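Local coordinates for protein VESB protease (Vibrio cholerae, PDB 4LK4) that probably cleaves peptide bonds as a secreted trypsin-like serine endopeptidase of the S1 family, carrying an Ig-like domain after its protease domain, at residues Tyr250-Leu256 against Arg341-Gln347; Glu21-Ile25 against Leu115-Thr119; Val163-Leu167 against Ser177-Ser182. The protein carries 1 engineered substitution. All coordinates share one frame; numbering follows the deposited sequence.

Contact 1 (Tyr250-Leu256 against Arg341-Gln347)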
ATOM      1  N   TYR A 250      -2.269  -2.754  13.445  1.00 54.16           N
ATOM      2  CA  TYR A 250      -3.337  -3.703  13.630  1.00 54.04           C
ATOM      3  C   TYR A 250      -3.590  -4.665  12.459  1.00 52.62           C
ATOM      4  O   TYR A 250      -3.161  -4.438  11.324  1.00 50.46           O
ATOM      5  CB  TYR A 250      -4.598  -2.922  13.920  1.00 54.15           C
ATOM      6  CG  TYR A 250      -5.068  -2.049  12.791  1.00 52.33           C
ATOM      7  CD1 TYR A 250      -4.482  -0.802  12.550  1.00 52.68           C
ATOM      8  CD2 TYR A 250      -6.099  -2.457  11.963  1.00 51.12           C
ATOM      9  CE1 TYR A 250      -4.919   0.016  11.509  1.00 50.61           C
ATOM     10  CE2 TYR A 250      -6.539  -1.658  10.913  1.00 50.79           C
ATOM     11  CZ  TYR A 250      -5.951  -0.413  10.689  1.00 50.22           C
ATOM     12  OH  TYR A 250      -6.428   0.398   9.671  1.00 49.15           O
ATOM     13  N   ASP A 251      -4.323  -5.732  12.769  1.00 53.58           N
ATOM     14  CA  ASP A 251      -4.835  -6.669  11.768  1.00 52.51           C
ATOM     15  C   ASP A 251      -5.958  -5.989  10.990  1.00 51.90           C
ATOM     16  O   ASP A 251      -7.026  -5.650  11.556  1.00 53.80           O
ATOM     17  CB  ASP A 251      -5.375  -7.947  12.442  1.00 53.68           C
ATOM     18  CG  ASP A 251      -4.349  -8.616  13.348  1.00 55.11           C
ATOM     19  OD1 ASP A 251      -3.272  -8.962  12.835  1.00 55.96           O
ATOM     20  OD2 ASP A 251      -4.608  -8.808  14.557  1.00 57.28           O
ATOM     21  N   GLN A 252      -5.734  -5.797   9.698  1.00 49.94           N
ATOM     22  CA  GLN A 252      -6.704  -5.107   8.870  1.00 49.61           C
ATOM     23  C   GLN A 252      -7.797  -6.044   8.369  1.00 50.66           C
ATOM     24  O   GLN A 252      -8.967  -5.801   8.598  1.00 51.48           O
ATOM     25  CB  GLN A 252      -6.021  -4.470   7.678  1.00 47.43           C
ATOM     26  CG  GLN A 252      -6.860  -3.398   6.996  1.00 45.70           C
ATOM     27  CD  GLN A 252      -6.328  -3.048   5.607  1.00 43.42           C
ATOM     28  OE1 GLN A 252      -5.649  -3.841   4.966  1.00 41.15           O
ATOM     29  NE2 GLN A 252      -6.670  -1.862   5.135  1.00 42.56           N
ATOM     30  N   VAL A 253      -7.412  -7.118   7.692  1.00 51.37           N
ATOM     31  CA  VAL A 253      -8.372  -7.933   6.959  1.00 52.21           C
ATOM     32  C   VAL A 253      -8.175  -9.350   7.399  1.00 53.80           C
ATOM     33  O   VAL A 253      -7.099  -9.901   7.261  1.00 57.49           O
ATOM     34  CB  VAL A 253      -8.161  -7.879   5.418  1.00 50.19           C
ATOM     35  CG1 VAL A 253      -9.136  -8.799   4.701  1.00 51.49           C
ATOM     36  CG2 VAL A 253      -8.355  -6.480   4.893  1.00 49.40           C
ATOM     37  N   ALA A 254      -9.225  -9.957   7.901  1.00 56.16           N
ATOM     38  CA  ALA A 254      -9.220 -11.385   8.102  1.00 57.45           C
ATOM     39  C   ALA A 254     -10.125 -11.932   7.042  1.00 57.64           C
ATOM     40  O   ALA A 254     -11.329 -11.779   7.124  1.00 57.01           O
ATOM     41  CB  ALA A 254      -9.730 -11.708   9.480  1.00 59.42           C
ATOM     42  N   ASN A 255      -9.542 -12.503   6.001  1.00 60.30           N
ATOM     43  CA  ASN A 255     -10.336 -13.137   4.959  1.00 65.32           C
ATOM     44  C   ASN A 255     -10.355 -14.625   5.208  1.00 66.78           C
ATOM     45  O   ASN A 255      -9.362 -15.284   4.966  1.00 65.76           O
ATOM     46  CB  ASN A 255      -9.771 -12.874   3.561  1.00 68.44           C
ATOM     47  CG  ASN A 255     -10.665 -13.445   2.459  1.00 72.31           C
ATOM     48  OD1 ASN A 255     -11.312 -14.491   2.625  1.00 71.82           O
ATOM     49  ND2 ASN A 255     -10.724 -12.743   1.335  1.00 72.66           N
ATOM     50  N   LEU A 256     -11.488 -15.150   5.665  1.00 67.19           N
ATOM     51  CA  LEU A 256     -11.576 -16.556   5.989  1.00 71.18           C
ATOM     52  C   LEU A 256     -11.836 -17.406   4.773  1.00 72.52           C
ATOM     53  O   LEU A 256     -11.917 -18.615   4.886  1.00 75.22           O
ATOM     54  CB  LEU A 256     -12.678 -16.797   7.009  1.00 73.81           C
ATOM     55  CG  LEU A 256     -12.592 -15.881   8.224  1.00 75.45           C
ATOM     56  CD1 LEU A 256     -13.452 -16.460   9.317  1.00 77.12           C
ATOM     57  CD2 LEU A 256     -11.161 -15.665   8.718  1.00 76.32           C
ATOM     58  N   ARG A 341      -7.948   6.101  13.712  1.00 55.28           N
ATOM     59  CA  ARG A 341      -8.986   5.154  13.368  1.00 54.65           C
ATOM     60  C   ARG A 341      -8.315   3.967  12.736  1.00 52.68           C
ATOM     61  O   ARG A 341      -7.498   4.125  11.842  1.00 54.42           O
ATOM     62  CB  ARG A 341      -9.985   5.771  12.381  1.00 55.89           C
ATOM     63  CG  ARG A 341     -10.811   6.918  12.971  1.00 59.58           C
ATOM     64  CD  ARG A 341     -11.719   7.587  11.946  1.00 61.39           C
ATOM     65  NE  ARG A 341     -12.504   8.687  12.515  1.00 64.73           N
ATOM     66  CZ  ARG A 341     -13.777   8.607  12.914  1.00 66.77           C
ATOM     67  NH1 ARG A 341     -14.474   7.479  12.835  1.00 66.09           N
ATOM     68  NH2 ARG A 341     -14.366   9.678  13.408  1.00 69.96           N
ATOM     69  N   ALA A 342      -8.646   2.784  13.208  1.00 51.43           N
ATOM     70  CA  ALA A 342      -8.288   1.565  12.552  1.00 49.97           C
ATOM     71  C   ALA A 342      -9.569   0.974  11.998  1.00 50.11           C
ATOM     72  O   ALA A 342     -10.560   0.793  12.732  1.00 50.91           O
ATOM     73  CB  ALA A 342      -7.664   0.601  13.532  1.00 50.85           C
ATOM     74  N   THR A 343      -9.530   0.648  10.707  1.00 48.40           N
ATOM     75  CA  THR A 343     -10.650   0.021  10.014  1.00 47.18           C
ATOM     76  C   THR A 343     -10.238  -1.396   9.622  1.00 46.46           C
ATOM     77  O   THR A 343      -9.308  -1.587   8.853  1.00 46.03           O
ATOM     78  CB  THR A 343     -11.037   0.862   8.785  1.00 46.47           C
ATOM     79  OG1 THR A 343     -11.254   2.202   9.203  1.00 47.42           O
ATOM     80  CG2 THR A 343     -12.281   0.391   8.140  1.00 47.10           C
ATOM     81  N   SER A 344     -10.930  -2.385  10.186  1.00 47.56           N
ATOM     82  CA  SER A 344     -10.675  -3.800   9.906  1.00 47.24           C
ATOM     83  C   SER A 344     -11.831  -4.421   9.149  1.00 47.42           C
ATOM     84  O   SER A 344     -12.873  -3.805   9.011  1.00 48.67           O
ATOM     85  CB  SER A 344     -10.480  -4.557  11.199  1.00 48.37           C
ATOM     86  OG  SER A 344      -9.366  -4.056  11.906  1.00 49.00           O
ATOM     87  N   ARG A 345     -11.630  -5.642   8.662  1.00 47.06           N
ATOM     88  CA  ARG A 345     -12.591  -6.313   7.803  1.00 47.72           C
ATOM     89  C   ARG A 345     -12.578  -7.799   8.076  1.00 49.33           C
ATOM     90  O   ARG A 345     -11.539  -8.397   8.218  1.00 49.24           O
ATOM     91  CB  ARG A 345     -12.253  -6.101   6.343  1.00 47.63           C
ATOM     92  CG  ARG A 345     -12.969  -7.060   5.395  1.00 48.94           C
ATOM     93  CD  ARG A 345     -12.739  -6.717   3.930  1.00 48.58           C
ATOM     94  NE  ARG A 345     -13.401  -5.463   3.611  1.00 48.77           N
ATOM     95  CZ  ARG A 345     -13.179  -4.735   2.518  1.00 50.55           C
ATOM     96  NH1 ARG A 345     -12.293  -5.134   1.585  1.00 51.20           N
ATOM     97  NH2 ARG A 345     -13.832  -3.582   2.357  1.00 50.77           N
ATOM     98  N   ILE A 346     -13.758  -8.376   8.182  1.00 51.40           N
ATOM     99  CA  ILE A 346     -13.914  -9.799   8.246  1.00 52.85           C
ATOM    100  C   ILE A 346     -14.710 -10.195   7.023  1.00 54.31           C
ATOM    101  O   ILE A 346     -15.702  -9.572   6.671  1.00 55.18           O
ATOM    102  CB  ILE A 346     -14.608 -10.245   9.539  1.00 54.24           C
ATOM    103  CG1 ILE A 346     -14.614 -11.751   9.638  1.00 56.16           C
ATOM    104  CG2 ILE A 346     -16.040  -9.728   9.636  1.00 55.60           C
ATOM    105  CD1 ILE A 346     -14.888 -12.221  11.036  1.00 58.07           C
ATOM    106  N   GLN A 347     -14.259 -11.236   6.373  1.00 55.81           N
ATOM    107  CA  GLN A 347     -14.805 -11.609   5.111  1.00 58.51           C
ATOM    108  C   GLN A 347     -14.779 -13.114   4.991  1.00 60.82           C
ATOM    109  O   GLN A 347     -13.843 -13.757   5.478  1.00 60.77           O
ATOM    110  CB  GLN A 347     -13.948 -11.011   4.004  1.00 58.38           C
ATOM    111  CG  GLN A 347     -14.414 -11.365   2.607  1.00 60.95           C
ATOM    112  CD  GLN A 347     -13.735 -10.521   1.530  1.00 61.44           C
ATOM    113  OE1 GLN A 347     -13.055  -9.531   1.816  1.00 59.87           O
ATOM    114  NE2 GLN A 347     -13.920 -10.923   0.284  1.00 63.70           N
TER
HETATM  115  O   HOH W   1      -8.035   0.058   7.107  1.00 42.49           O
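Tyr250 lays one face of its ring over the methyl group of Ala342, with CB 3.4 Å from the ring centroid and 8° off the normal, a CH-pi contact. It packs just ahead of where strands 248-258 and 338-349, first and last in the Ig-like domain, begin their parallel pairing, at Val253 with Arg345. CG of Tyr250 stands between its own backbone N and carbonyl carbon (chi1 64°), which swings the ring across the neighbouring strand. The phenol oxygen OH then accepts from Thr343 N at 3.3 Å, while a water joins it to Gln252 NE2 and Thr343 O. Next along, Ser344 OG donates to Asp251 O over 2.9 Å, in the carbonyl plane. From there the backbones take over: Gln252 O receives Arg345 N, Ala254 N reaches Arg345 O at 2.8 Å, and Leu256 N meets Gln347 O. Asn255 and Gln347 stack their amides, the planes 25° apart, and Asn255 OD1 accepts from Gly257 N.

Farther out, Ser344 OG also bonds Tyr270 OH, and Gln252 NE2 reaches Arg91 O in the protease domain. Arg345 leaves the pair for a salt bridge from NE to Asp328 OD1 and a hydrogen bond from NH2 to Leu93 O.

Contact 2 (Glu21-Ile25 against Leu115-Thr119)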
ATOM      1  N   GLU A  21      20.816   8.656  -6.567  1.00 60.63           N
ATOM      2  CA  GLU A  21      19.594   9.406  -6.894  1.00 61.17           C
ATOM      3  C   GLU A  21      18.341   8.697  -6.389  1.00 56.84           C
ATOM      4  O   GLU A  21      17.235   9.252  -6.433  1.00 54.81           O
ATOM      5  CB  GLU A  21      19.481   9.680  -8.408  1.00 65.63           C
ATOM      6  CG  GLU A  21      20.410  10.799  -8.920  1.00 73.46           C
ATOM      7  CD  GLU A  21      20.631  10.800 -10.440  1.00 78.19           C
ATOM      8  OE1 GLU A  21      19.664  10.627 -11.213  1.00 83.44           O
ATOM      9  OE2 GLU A  21      21.787  10.986 -10.873  1.00 84.70           O
ATOM     10  N   TRP A  22      18.507   7.468  -5.907  1.00 52.53           N
ATOM     11  CA  TRP A  22      17.365   6.692  -5.455  1.00 49.00           C
ATOM     12  C   TRP A  22      17.614   6.017  -4.102  1.00 47.08           C
ATOM     13  O   TRP A  22      17.524   4.807  -3.983  1.00 43.64           O
ATOM     14  CB  TRP A  22      17.022   5.658  -6.521  1.00 46.39           C
ATOM     15  CG  TRP A  22      16.609   6.245  -7.827  1.00 45.57           C
ATOM     16  CD1 TRP A  22      17.397   6.489  -8.908  1.00 44.86           C
ATOM     17  CD2 TRP A  22      15.289   6.607  -8.207  1.00 45.59           C
ATOM     18  NE1 TRP A  22      16.651   6.997  -9.940  1.00 44.54           N
ATOM     19  CE2 TRP A  22      15.353   7.091  -9.527  1.00 46.03           C
ATOM     20  CE3 TRP A  22      14.057   6.603  -7.549  1.00 45.57           C
ATOM     21  CZ2 TRP A  22      14.233   7.556 -10.197  1.00 47.20           C
ATOM     22  CZ3 TRP A  22      12.958   7.055  -8.212  1.00 45.99           C
ATOM     23  CH2 TRP A  22      13.048   7.530  -9.518  1.00 47.01           C
ATOM     24  N   PRO A  23      17.931   6.811  -3.071  1.00 49.14           N
ATOM     25  CA  PRO A  23      18.194   6.190  -1.772  1.00 49.16           C
ATOM     26  C   PRO A  23      16.923   5.685  -1.100  1.00 48.27           C
ATOM     27  O   PRO A  23      17.004   4.803  -0.229  1.00 48.89           O
ATOM     28  CB  PRO A  23      18.873   7.303  -0.973  1.00 52.26           C
ATOM     29  CG  PRO A  23      18.373   8.576  -1.578  1.00 53.82           C
ATOM     30  CD  PRO A  23      18.031   8.283  -3.016  1.00 51.98           C
ATOM     31  N   SER A  24      15.762   6.184  -1.535  1.00 47.28           N
ATOM     32  CA  SER A  24      14.489   5.783  -0.937  1.00 46.43           C
ATOM     33  C   SER A  24      13.748   4.673  -1.683  1.00 44.26           C
ATOM     34  O   SER A  24      12.640   4.320  -1.307  1.00 44.51           O
ATOM     35  CB  SER A  24      13.576   7.011  -0.778  1.00 48.58           C
ATOM     36  OG  SER A  24      14.086   7.946   0.183  1.00 51.09           O
ATOM     37  N   ILE A  25      14.328   4.115  -2.738  1.00 42.37           N
ATOM     38  CA  ILE A  25      13.680   3.012  -3.460  1.00 40.23           C
ATOM     39  C   ILE A  25      13.593   1.775  -2.571  1.00 40.49           C
ATOM     40  O   ILE A  25      14.404   1.587  -1.661  1.00 42.46           O
ATOM     41  CB  ILE A  25      14.479   2.627  -4.708  1.00 38.59           C
ATOM     42  CG1 ILE A  25      13.685   1.757  -5.668  1.00 37.28           C
ATOM     43  CG2 ILE A  25      15.728   1.847  -4.318  1.00 38.85           C
ATOM     44  CD1 ILE A  25      12.493   2.440  -6.288  1.00 38.39           C
ATOM     45  N   LEU A 115      17.214   5.396   7.066  1.00 56.99           N
ATOM     46  CA  LEU A 115      17.596   5.780   5.698  1.00 55.63           C
ATOM     47  C   LEU A 115      16.675   6.874   5.170  1.00 55.02           C
ATOM     48  O   LEU A 115      15.592   7.054   5.695  1.00 54.20           O
ATOM     49  CB  LEU A 115      17.547   4.570   4.766  1.00 54.09           C
ATOM     50  CG  LEU A 115      18.605   3.501   5.064  1.00 55.12           C
ATOM     51  CD1 LEU A 115      18.443   2.362   4.075  1.00 54.05           C
ATOM     52  CD2 LEU A 115      20.020   4.064   4.966  1.00 55.96           C
ATOM     53  N   PRO A 116      17.107   7.623   4.142  1.00 55.14           N
ATOM     54  CA  PRO A 116      16.275   8.739   3.718  1.00 54.60           C
ATOM     55  C   PRO A 116      14.940   8.290   3.167  1.00 53.87           C
ATOM     56  O   PRO A 116      14.831   7.221   2.559  1.00 52.31           O
ATOM     57  CB  PRO A 116      17.092   9.409   2.623  1.00 55.42           C
ATOM     58  CG  PRO A 116      18.490   8.919   2.804  1.00 56.84           C
ATOM     59  CD  PRO A 116      18.353   7.539   3.368  1.00 55.69           C
ATOM     60  N   ALA A 117      13.931   9.123   3.392  1.00 54.33           N
ATOM     61  CA  ALA A 117      12.580   8.852   2.948  1.00 51.60           C
ATOM     62  C   ALA A 117      12.277   9.659   1.687  1.00 50.28           C
ATOM     63  O   ALA A 117      12.837  10.721   1.448  1.00 50.35           O
ATOM     64  CB  ALA A 117      11.588   9.197   4.046  1.00 52.52           C
ATOM     65  N   ILE A 118      11.387   9.127   0.867  1.00 48.40           N
ATOM     66  CA  ILE A 118      10.929   9.842  -0.295  1.00 47.56           C
ATOM     67  C   ILE A 118       9.971  10.947   0.136  1.00 48.51           C
ATOM     68  O   ILE A 118       9.399  10.896   1.202  1.00 51.52           O
ATOM     69  CB  ILE A 118      10.238   8.881  -1.268  1.00 46.01           C
ATOM     70  CG1 ILE A 118      10.235   9.494  -2.677  1.00 45.91           C
ATOM     71  CG2 ILE A 118       8.840   8.471  -0.768  1.00 44.00           C
ATOM     72  CD1 ILE A 118      10.066   8.439  -3.755  1.00 45.58           C
ATOM     73  N   THR A 119       9.826  11.955  -0.694  1.00 49.54           N
ATOM     74  CA  THR A 119       8.887  13.014  -0.459  1.00 50.33           C
ATOM     75  C   THR A 119       7.743  12.745  -1.398  1.00 49.18           C
ATOM     76  O   THR A 119       7.938  12.550  -2.604  1.00 47.94           O
ATOM     77  CB  THR A 119       9.539  14.388  -0.715  1.00 52.89           C
ATOM     78  OG1 THR A 119      10.625  14.565   0.206  1.00 53.40           O
ATOM     79  CG2 THR A 119       8.527  15.527  -0.519  1.00 54.53           C
TER
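Ser24 turns its hydroxyl against the backbone of Pro116-Ile118, and the two segments meet chiefly through that one polar group. The bond from Ser24 OG to Pro116 O is short, 2.6 Å, yet it does not follow a lone pair: OG lies 60° out of the carbonyl plane, with an angle of 104° at the oxygen. The hydroxyl therefore sits over the flat face of the Pro116-Ala117 peptide, above the carbonyl plane and not in line with the C=O. Ala117 C is modelled only 2.9 Å from Ser24 OG, an approach so close that its exact value is doubtful. Ile118 N is also near, but its angle is too poor for a bond. OG has this place because it stands anti to the carbonyl carbon of Ser24 and beside the backbone N (chi1 -67°).

Apolar atoms flank the hydroxyl. Ser24 CB rests 3.9 Å from Ile118 CB, and the isoleucine side chain packs on Ser44 and Leu46. The two prolines meet more lightly at a single pair of ring carbons, Pro23 CB and Pro116 CG, 4.1 Å apart.

A type I turn from Trp22 to Ile25 presents Pro23 and Ser24 to the other segment, while Trp22 directs its indole among Thr136, Ala138, Pro202 and Val204. Ser24 and Ile118 both form backbone hydrogen bonds with Phe45, and Thr119 forms one with Gln211. Segment 21-25 leads into strand 25-30 of the first barrel, and 115-119 belongs to the connection running on toward the second, an arrangement typical of the two-barrel chymotrypsin fold of S1 peptidases.

Contact 3 (Val163-Leu167 against Ser177-Ser182)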
ATOM      1  N   VAL A 163       0.087  11.788 -19.533  1.00 48.13           N
ATOM      2  CA  VAL A 163      -0.953  11.741 -20.558  1.00 50.13           C
ATOM      3  C   VAL A 163      -2.234  12.459 -20.078  1.00 51.72           C
ATOM      4  O   VAL A 163      -2.494  12.501 -18.882  1.00 48.83           O
ATOM      5  CB  VAL A 163      -1.308  10.260 -20.832  1.00 49.00           C
ATOM      6  CG1 VAL A 163      -2.449  10.101 -21.837  1.00 50.02           C
ATOM      7  CG2 VAL A 163      -0.078   9.493 -21.296  1.00 49.12           C
ATOM      8  N   SER A 164      -3.021  13.020 -21.009  1.00 55.71           N
ATOM      9  CA  SER A 164      -4.333  13.649 -20.682  1.00 58.67           C
ATOM     10  C   SER A 164      -5.225  12.648 -19.997  1.00 57.27           C
ATOM     11  O   SER A 164      -5.394  11.547 -20.490  1.00 57.57           O
ATOM     12  CB  SER A 164      -5.091  14.148 -21.936  1.00 63.06           C
ATOM     13  OG  SER A 164      -4.309  15.084 -22.715  1.00 68.73           O
ATOM     14  N   GLN A 165      -5.819  13.019 -18.873  1.00 55.93           N
ATOM     15  CA  GLN A 165      -6.692  12.102 -18.219  1.00 54.79           C
ATOM     16  C   GLN A 165      -7.853  11.654 -19.124  1.00 57.19           C
ATOM     17  O   GLN A 165      -8.176  10.479 -19.158  1.00 54.90           O
ATOM     18  CB  GLN A 165      -7.194  12.637 -16.878  1.00 54.65           C
ATOM     19  CG  GLN A 165      -7.780  11.532 -15.980  1.00 52.48           C
ATOM     20  CD  GLN A 165      -6.741  10.640 -15.332  1.00 48.88           C
ATOM     21  OE1 GLN A 165      -5.588  10.990 -15.224  1.00 47.48           O
ATOM     22  NE2 GLN A 165      -7.172   9.484 -14.860  1.00 48.83           N
ATOM     23  N   SER A 166      -8.454  12.537 -19.909  1.00 62.33           N
ATOM     24  CA  SER A 166      -9.590  12.056 -20.738  1.00 65.85           C
ATOM     25  C   SER A 166      -9.092  10.971 -21.721  1.00 65.24           C
ATOM     26  O   SER A 166      -9.813  10.018 -22.039  1.00 64.88           O
ATOM     27  CB  SER A 166     -10.300  13.200 -21.475  1.00 69.02           C
ATOM     28  OG  SER A 166      -9.421  13.805 -22.401  1.00 71.57           O
ATOM     29  N   LEU A 167      -7.835  11.106 -22.153  1.00 64.28           N
ATOM     30  CA  LEU A 167      -7.230  10.140 -23.074  1.00 64.15           C
ATOM     31  C   LEU A 167      -6.860   8.815 -22.436  1.00 63.19           C
ATOM     32  O   LEU A 167      -7.053   7.739 -23.014  1.00 65.98           O
ATOM     33  CB  LEU A 167      -5.991  10.740 -23.669  1.00 63.09           C
ATOM     34  CG  LEU A 167      -5.746  10.312 -25.095  1.00 65.56           C
ATOM     35  CD1 LEU A 167      -7.005  10.445 -25.954  1.00 68.15           C
ATOM     36  CD2 LEU A 167      -4.593  11.180 -25.625  1.00 66.61           C
ATOM     37  N   SER A 177     -11.045   6.985 -14.544  1.00 55.09           N
ATOM     38  CA  SER A 177     -11.922   8.126 -14.650  1.00 57.01           C
ATOM     39  C   SER A 177     -11.295   9.140 -15.582  1.00 56.89           C
ATOM     40  O   SER A 177     -10.084   9.184 -15.750  1.00 55.15           O
ATOM     41  CB  SER A 177     -12.196   8.738 -13.272  1.00 57.20           C
ATOM     42  OG  SER A 177     -12.951   9.933 -13.382  1.00 59.01           O
ATOM     43  N   SER A 178     -12.134   9.938 -16.217  1.00 59.88           N
ATOM     44  CA  SER A 178     -11.653  11.034 -17.026  1.00 61.25           C
ATOM     45  C   SER A 178     -11.288  12.217 -16.119  1.00 61.44           C
ATOM     46  O   SER A 178     -10.591  13.125 -16.551  1.00 60.91           O
ATOM     47  CB  SER A 178     -12.717  11.447 -18.031  1.00 65.08           C
ATOM     48  OG  SER A 178     -13.792  12.064 -17.363  1.00 69.25           O
ATOM     49  N   ASP A 179     -11.777  12.197 -14.874  1.00 62.11           N
ATOM     50  CA  ASP A 179     -11.475  13.208 -13.870  1.00 62.44           C
ATOM     51  C   ASP A 179     -10.079  12.905 -13.336  1.00 59.12           C
ATOM     52  O   ASP A 179      -9.840  11.809 -12.843  1.00 57.07           O
ATOM     53  CB  ASP A 179     -12.516  13.140 -12.752  1.00 65.18           C
ATOM     54  CG  ASP A 179     -12.357  14.238 -11.708  1.00 67.69           C
ATOM     55  OD1 ASP A 179     -11.258  14.794 -11.622  1.00 66.56           O
ATOM     56  OD2 ASP A 179     -13.338  14.547 -10.971  1.00 71.28           O
ATOM     57  N   PRO A 180      -9.143  13.869 -13.450  1.00 59.66           N
ATOM     58  CA  PRO A 180      -7.783  13.715 -12.942  1.00 57.64           C
ATOM     59  C   PRO A 180      -7.751  13.531 -11.422  1.00 57.78           C
ATOM     60  O   PRO A 180      -6.779  12.994 -10.869  1.00 55.50           O
ATOM     61  CB  PRO A 180      -7.109  15.046 -13.309  1.00 59.37           C
ATOM     62  CG  PRO A 180      -7.973  15.672 -14.349  1.00 62.06           C
ATOM     63  CD  PRO A 180      -9.348  15.201 -14.056  1.00 63.26           C
ATOM     64  N   ASN A 181      -8.788  14.019 -10.758  1.00 59.17           N
ATOM     65  CA  ASN A 181      -8.901  13.876  -9.341  1.00 59.85           C
ATOM     66  C   ASN A 181      -9.473  12.487  -9.071  1.00 58.12           C
ATOM     67  O   ASN A 181     -10.590  12.349  -8.602  1.00 59.06           O
ATOM     68  CB  ASN A 181      -9.795  14.978  -8.771  1.00 64.07           C
ATOM     69  CG  ASN A 181     -10.012  14.832  -7.292  1.00 65.61           C
ATOM     70  OD1 ASN A 181      -9.128  14.388  -6.572  1.00 64.74           O
ATOM     71  ND2 ASN A 181     -11.203  15.175  -6.829  1.00 70.11           N
ATOM     72  N   SER A 182      -8.679  11.465  -9.382  1.00 54.62           N
ATOM     73  CA  SER A 182      -9.088  10.069  -9.242  1.00 53.05           C
ATOM     74  C   SER A 182      -7.892   9.173  -8.909  1.00 50.36           C
ATOM     75  O   SER A 182      -6.725   9.606  -8.904  1.00 48.66           O
ATOM     76  CB  SER A 182      -9.753   9.566 -10.529  1.00 53.39           C
ATOM     77  OG  SER A 182      -8.896   9.767 -11.655  1.00 52.99           O
TER
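Gln165 and Ser177 share the hydrogen bond that crosses this contact, from NE2 to the backbone O over 3.1 Å. It is fairly straight, 159° at the hydrogen, and the acceptor lies close to the plane of the glutamine amide. The donor, for its part, is tilted 21° from the carbonyl plane of Ser177. A second acceptor for NE2 is Asn184 O, and OE1 receives Arg126 NH2, so both ends of the buried amide are engaged and its rotation is fixed.

Van der Waals packing comes from the aliphatic part of the glutamine: with CG anti to the backbone N (chi1 -163°), CB and CG lie on the loop, and a bend at chi2 then turns the amide toward Ser177 O. CG of Gln165 touches Ser178 O at 3.3 Å and lies equally near Ser177 O. CB meets the pyrrolidine ring of Pro180 at its CG, 4.0 Å away. On the outer side, Ser178 CB rests lightly over Ser166 CA.

In fold terms, Gln165 starts helix 165-172, which matches the intermediate helix of the chymotrypsin fold, and Ser177-Ser182 is the loop returning from it to strand 184-189. The disulfide Cys168-Cys186 fastens the same helix to that strand by a covalent link.

Hydrogen bonds inside the loop give it a definite shape. Ser177 OG accepts from Asp179 N at 3.0 Å, forming an ST turn, and Asp179 OD1 accepts from Asn181 N at 2.7 Å in an Asx turn, the donor standing above the carboxylate plane. Asn181 is the centre of an inverse gamma turn, whose bond from Ser182 N to Pro180 O is weak. Ser182 OG donates to Asp179 O nearly in line with the carbonyl, though the modelled bond is probably too short for its length to be exact.

In the fold
Contacts 2 and 3 both belong to the trypsin-like domain, their centres 28 Å apart, whereas contact 1 lies in the Ig-like domain, 30 and 31 Å from contacts 2 and 3 by centres. None touches another. Contact 1 is partly buried and joins two strands of a single sheet, so repeated backbone hydrogen bonds dominate, with side-chain and water bonds at one end. Contact 2 is a surface meeting of two loops of the protease domain, resting on a single serine hydroxyl and a few apolar touches. Contact 3, partly buried, links a helix start to the loop that follows it, and there one glutamine amide does most of the work.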